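Cysteine hydrolase (Vibrio cholerae, PDB 6V98) is a type VI secretion system effector, probably a clan CA (papain-like) cysteine hydrolase that is thought to damage the envelope of rival bacteria. Local coordinates at residues I91-V103 with D189-V201. Numbering follows the deposited sequence.
With CA (calcium ion), chain C.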
# COMPACT_ATOMS: atom_id res chain seq x y z
N ILE A 91 -4.97 6.29 15.44
CA ILE A 91 -5.68 6.94 14.34
C ILE A 91 -7.17 6.89 14.65
O ILE A 91 -7.70 5.82 14.99
CB ILE A 91 -5.40 6.25 13.00
CG1 ILE A 91 -3.90 6.12 12.74
CG2 ILE A 91 -6.14 7.01 11.90
CD1 ILE A 91 -3.58 5.15 11.61
N THR A 92 -7.85 8.03 14.54
CA THR A 92 -9.29 8.02 14.75
C THR A 92 -9.96 7.26 13.61
O THR A 92 -9.51 7.31 12.46
CB THR A 92 -9.84 9.45 14.84
OG1 THR A 92 -9.84 10.07 13.54
CG2 THR A 92 -8.98 10.27 15.81
N GLU A 93 -11.03 6.54 13.95
CA GLU A 93 -11.72 5.73 12.94
C GLU A 93 -12.23 6.60 11.80
O GLU A 93 -12.06 6.25 10.62
CB GLU A 93 -12.89 4.95 13.57
CG GLU A 93 -13.80 4.27 12.54
CD GLU A 93 -14.91 3.43 13.15
OE1 GLU A 93 -14.66 2.26 13.53
OE2 GLU A 93 -16.05 3.93 13.24
N SER A 94 -12.81 7.76 12.12
CA SER A 94 -13.39 8.61 11.08
C SER A 94 -12.34 9.11 10.10
O SER A 94 -12.57 9.12 8.88
CB SER A 94 -14.13 9.79 11.71
OG SER A 94 -13.35 10.40 12.72
N SER A 95 -11.17 9.52 10.60
CA SER A 95 -10.16 10.08 9.71
C SER A 95 -9.52 9.00 8.85
O SER A 95 -9.14 9.27 7.71
CB SER A 95 -9.09 10.83 10.51
OG SER A 95 -8.25 9.95 11.24
N LEU A 96 -9.41 7.78 9.37
CA LEU A 96 -8.91 6.69 8.55
C LEU A 96 -9.95 6.28 7.51
O LEU A 96 -9.61 5.99 6.36
CB LEU A 96 -8.50 5.51 9.43
CG LEU A 96 -7.91 4.33 8.65
CD1 LEU A 96 -6.69 4.80 7.92
CD2 LEU A 96 -7.57 3.19 9.60
N LEU A 97 -11.24 6.27 7.90
CA LEU A 97 -12.30 5.98 6.94
C LEU A 97 -12.26 6.93 5.75
O LEU A 97 -12.54 6.54 4.61
CB LEU A 97 -13.68 6.07 7.62
CG LEU A 97 -14.26 4.86 8.34
CD1 LEU A 97 -15.46 5.30 9.19
CD2 LEU A 97 -14.65 3.78 7.35
N LYS A 98 -11.95 8.21 5.99
CA LYS A 98 -11.92 9.18 4.90
C LYS A 98 -10.82 8.83 3.91
O LYS A 98 -11.02 8.92 2.69
CB LYS A 98 -11.72 10.58 5.46
CG LYS A 98 -11.72 11.67 4.41
CD LYS A 98 -11.63 13.03 5.05
CE LYS A 98 -11.56 14.11 4.00
NZ LYS A 98 -11.36 15.44 4.63
N VAL A 99 -9.66 8.41 4.41
CA VAL A 99 -8.55 8.01 3.55
C VAL A 99 -8.87 6.72 2.82
O VAL A 99 -8.53 6.57 1.64
CB VAL A 99 -7.26 7.87 4.39
CG1 VAL A 99 -6.13 7.21 3.55
CG2 VAL A 99 -6.82 9.22 4.91
N LEU A 100 -9.49 5.76 3.51
CA LEU A 100 -9.76 4.48 2.86
C LEU A 100 -10.75 4.67 1.72
O LEU A 100 -10.57 4.11 0.63
CB LEU A 100 -10.28 3.48 3.89
CG LEU A 100 -9.24 3.03 4.93
CD1 LEU A 100 -9.86 2.09 5.96
CD2 LEU A 100 -8.02 2.37 4.25
N LYS A 101 -11.79 5.47 1.94
CA LYS A 101 -12.72 5.77 0.86
C LYS A 101 -12.00 6.44 -0.32
O LYS A 101 -12.27 6.11 -1.48
CB LYS A 101 -13.83 6.67 1.37
CG LYS A 101 -15.02 6.72 0.45
CD LYS A 101 -16.18 7.46 1.10
CE LYS A 101 -17.49 6.84 0.67
NZ LYS A 101 -17.88 7.28 -0.70
N GLU A 102 -11.11 7.39 -0.04
CA GLU A 102 -10.36 8.05 -1.11
C GLU A 102 -9.57 7.02 -1.91
O GLU A 102 -9.62 7.01 -3.15
CB GLU A 102 -9.43 9.11 -0.52
CG GLU A 102 -10.16 10.36 0.02
CD GLU A 102 -9.23 11.29 0.78
OE1 GLU A 102 -8.16 10.83 1.21
OE2 GLU A 102 -9.56 12.49 0.95
N VAL A 103 -8.85 6.14 -1.21
CA VAL A 103 -7.97 5.19 -1.88
C VAL A 103 -8.78 4.18 -2.69
O VAL A 103 -8.41 3.83 -3.82
CB VAL A 103 -7.07 4.52 -0.82
CG1 VAL A 103 -6.40 3.29 -1.38
CG2 VAL A 103 -6.04 5.52 -0.31
N ASP A 189 -5.15 -7.00 11.47
CA ASP A 189 -5.96 -6.99 10.25
C ASP A 189 -6.71 -5.68 10.09
O ASP A 189 -7.23 -5.12 11.06
CB ASP A 189 -7.01 -8.10 10.27
CG ASP A 189 -6.44 -9.46 10.00
OD1 ASP A 189 -5.28 -9.71 10.38
OD2 ASP A 189 -7.19 -10.29 9.42
N LEU A 190 -6.85 -5.23 8.85
CA LEU A 190 -7.71 -4.11 8.51
C LEU A 190 -8.68 -4.58 7.43
O LEU A 190 -8.25 -5.16 6.44
CB LEU A 190 -6.89 -2.91 8.01
CG LEU A 190 -7.65 -1.67 7.53
CD1 LEU A 190 -8.57 -1.19 8.63
CD2 LEU A 190 -6.70 -0.58 7.10
N ASP A 191 -9.97 -4.36 7.66
CA ASP A 191 -10.99 -4.64 6.67
C ASP A 191 -11.83 -3.39 6.46
O ASP A 191 -12.23 -2.74 7.43
CB ASP A 191 -11.88 -5.82 7.11
CG ASP A 191 -11.18 -7.16 6.94
OD1 ASP A 191 -11.19 -7.70 5.82
OD2 ASP A 191 -10.61 -7.66 7.94
N TYR A 192 -12.10 -3.06 5.20
CA TYR A 192 -12.88 -1.88 4.88
C TYR A 192 -13.81 -2.21 3.74
O TYR A 192 -13.38 -2.80 2.74
CB TYR A 192 -11.99 -0.68 4.51
CG TYR A 192 -12.75 0.45 3.87
CD1 TYR A 192 -13.48 1.34 4.64
CD2 TYR A 192 -12.74 0.64 2.49
CE1 TYR A 192 -14.18 2.39 4.05
CE2 TYR A 192 -13.44 1.69 1.89
CZ TYR A 192 -14.16 2.55 2.68
OH TYR A 192 -14.86 3.60 2.10
N ASP A 193 -15.08 -1.85 3.87
CA ASP A 193 -16.04 -2.01 2.78
C ASP A 193 -16.43 -0.64 2.25
O ASP A 193 -16.85 0.23 3.01
CB ASP A 193 -17.29 -2.77 3.24
CG ASP A 193 -18.29 -2.95 2.11
OD1 ASP A 193 -17.99 -3.74 1.19
OD2 ASP A 193 -19.35 -2.30 2.15
N TYR A 194 -16.29 -0.47 0.93
CA TYR A 194 -16.56 0.82 0.31
C TYR A 194 -18.05 1.11 0.27
O TYR A 194 -18.47 2.25 0.54
CB TYR A 194 -15.98 0.85 -1.10
CG TYR A 194 -16.16 2.16 -1.84
CD1 TYR A 194 -15.29 3.22 -1.64
CD2 TYR A 194 -17.20 2.33 -2.75
CE1 TYR A 194 -15.45 4.42 -2.31
CE2 TYR A 194 -17.37 3.52 -3.42
CZ TYR A 194 -16.48 4.56 -3.21
OH TYR A 194 -16.63 5.75 -3.88
N LYS A 195 -18.86 0.11 -0.06
CA LYS A 195 -20.29 0.33 -0.22
C LYS A 195 -20.94 0.73 1.09
O LYS A 195 -21.78 1.64 1.13
CB LYS A 195 -20.96 -0.93 -0.79
CG LYS A 195 -20.97 -1.00 -2.31
CD LYS A 195 -20.69 0.36 -2.90
CE LYS A 195 -20.74 0.33 -4.41
NZ LYS A 195 -20.60 1.72 -4.92
N THR A 196 -20.58 0.07 2.19
CA THR A 196 -21.12 0.45 3.48
C THR A 196 -20.28 1.50 4.20
O THR A 196 -20.75 2.07 5.19
CB THR A 196 -21.28 -0.78 4.38
OG1 THR A 196 -20.00 -1.37 4.60
CG2 THR A 196 -22.19 -1.80 3.72
N ASN A 197 -19.07 1.78 3.70
CA ASN A 197 -18.13 2.72 4.32
C ASN A 197 -17.89 2.37 5.78
O ASN A 197 -17.97 3.22 6.67
CB ASN A 197 -18.58 4.17 4.15
CG ASN A 197 -17.43 5.17 4.35
OD1 ASN A 197 -16.28 4.93 3.97
ND2 ASN A 197 -17.75 6.30 4.97
N LYS A 198 -17.60 1.10 6.02
CA LYS A 198 -17.34 0.60 7.36
C LYS A 198 -15.94 0.01 7.43
O LYS A 198 -15.51 -0.71 6.53
CB LYS A 198 -18.35 -0.46 7.78
CG LYS A 198 -18.38 -0.73 9.28
CD LYS A 198 -18.27 -2.22 9.61
CE LYS A 198 -18.38 -2.48 11.12
NZ LYS A 198 -17.18 -2.07 11.89
N LEU A 199 -15.27 0.29 8.54
CA LEU A 199 -13.92 -0.18 8.81
C LEU A 199 -13.98 -1.11 10.01
O LEU A 199 -14.69 -0.85 10.99
CB LEU A 199 -13.03 1.02 9.09
CG LEU A 199 -11.57 1.10 9.51
CD1 LEU A 199 -11.19 2.56 9.38
CD2 LEU A 199 -11.38 0.64 10.93
N THR A 200 -13.22 -2.20 9.95
CA THR A 200 -13.07 -3.12 11.06
C THR A 200 -11.59 -3.42 11.22
O THR A 200 -10.94 -3.82 10.25
CB THR A 200 -13.86 -4.41 10.82
OG1 THR A 200 -15.23 -4.10 10.55
CG2 THR A 200 -13.80 -5.31 12.04
N VAL A 201 -11.06 -3.19 12.41
CA VAL A 201 -9.69 -3.58 12.71
C VAL A 201 -9.76 -4.75 13.68
O VAL A 201 -10.60 -4.75 14.59
CB VAL A 201 -8.86 -2.41 13.29
CG1 VAL A 201 -7.56 -2.91 13.88
CG2 VAL A 201 -8.58 -1.36 12.22
CA CA C . -4.21 -10.96 12.05
O HOH W 1 -2.93 -12.28 13.49
O HOH W 2 -5.43 -13.04 11.66
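The Leu100 and Tyr192 side chains run past each other in opposite directions. Leu100 CB sits over one ring face, 3.8 Å from the centroid and 6° off the normal, a CH-pi contact. Leu97 meets the same ring at its edge, with CD2 3.6 Å from Tyr192 CE1. The ring is held from two directions. Its hydroxyl is fixed as well: Tyr192 OH donates to Asn197 OD1 at 2.7 Å, with the donor 18° out of the amide carbonyl plane. Tyr192 CG is anti to the backbone N (chi1 166°), and the hydroxyl end meets Lys101 CA and CB. Leu199 buries more surface here than any other residue. Its CD1 touches both Leu96 CD2 and Leu100 CD1, at 3.7 Å each, and both leucines cross it at about a right angle. Leu97 CD2 also packs on Leu199 CB. The helix here covers a beta hairpin, strands 188-193 and 198-202, at the edge of the antiparallel sheet. A G1 bulge of Asn197 and Lys198 opposite Asp193 shapes the turn. Asp193 OD2 accepts from both N and OG1 of Thr196. The Lys101 chain crosses the Tyr194 and Asn197 side chains almost perpendicularly, with CG 3.6 Å from Tyr194 CE1. At the far end of the hairpin, Asp189 OD1 binds a calcium ion at 2.4 Å, with two waters and backbone oxygens of Gln184, Glu187 and Glu203.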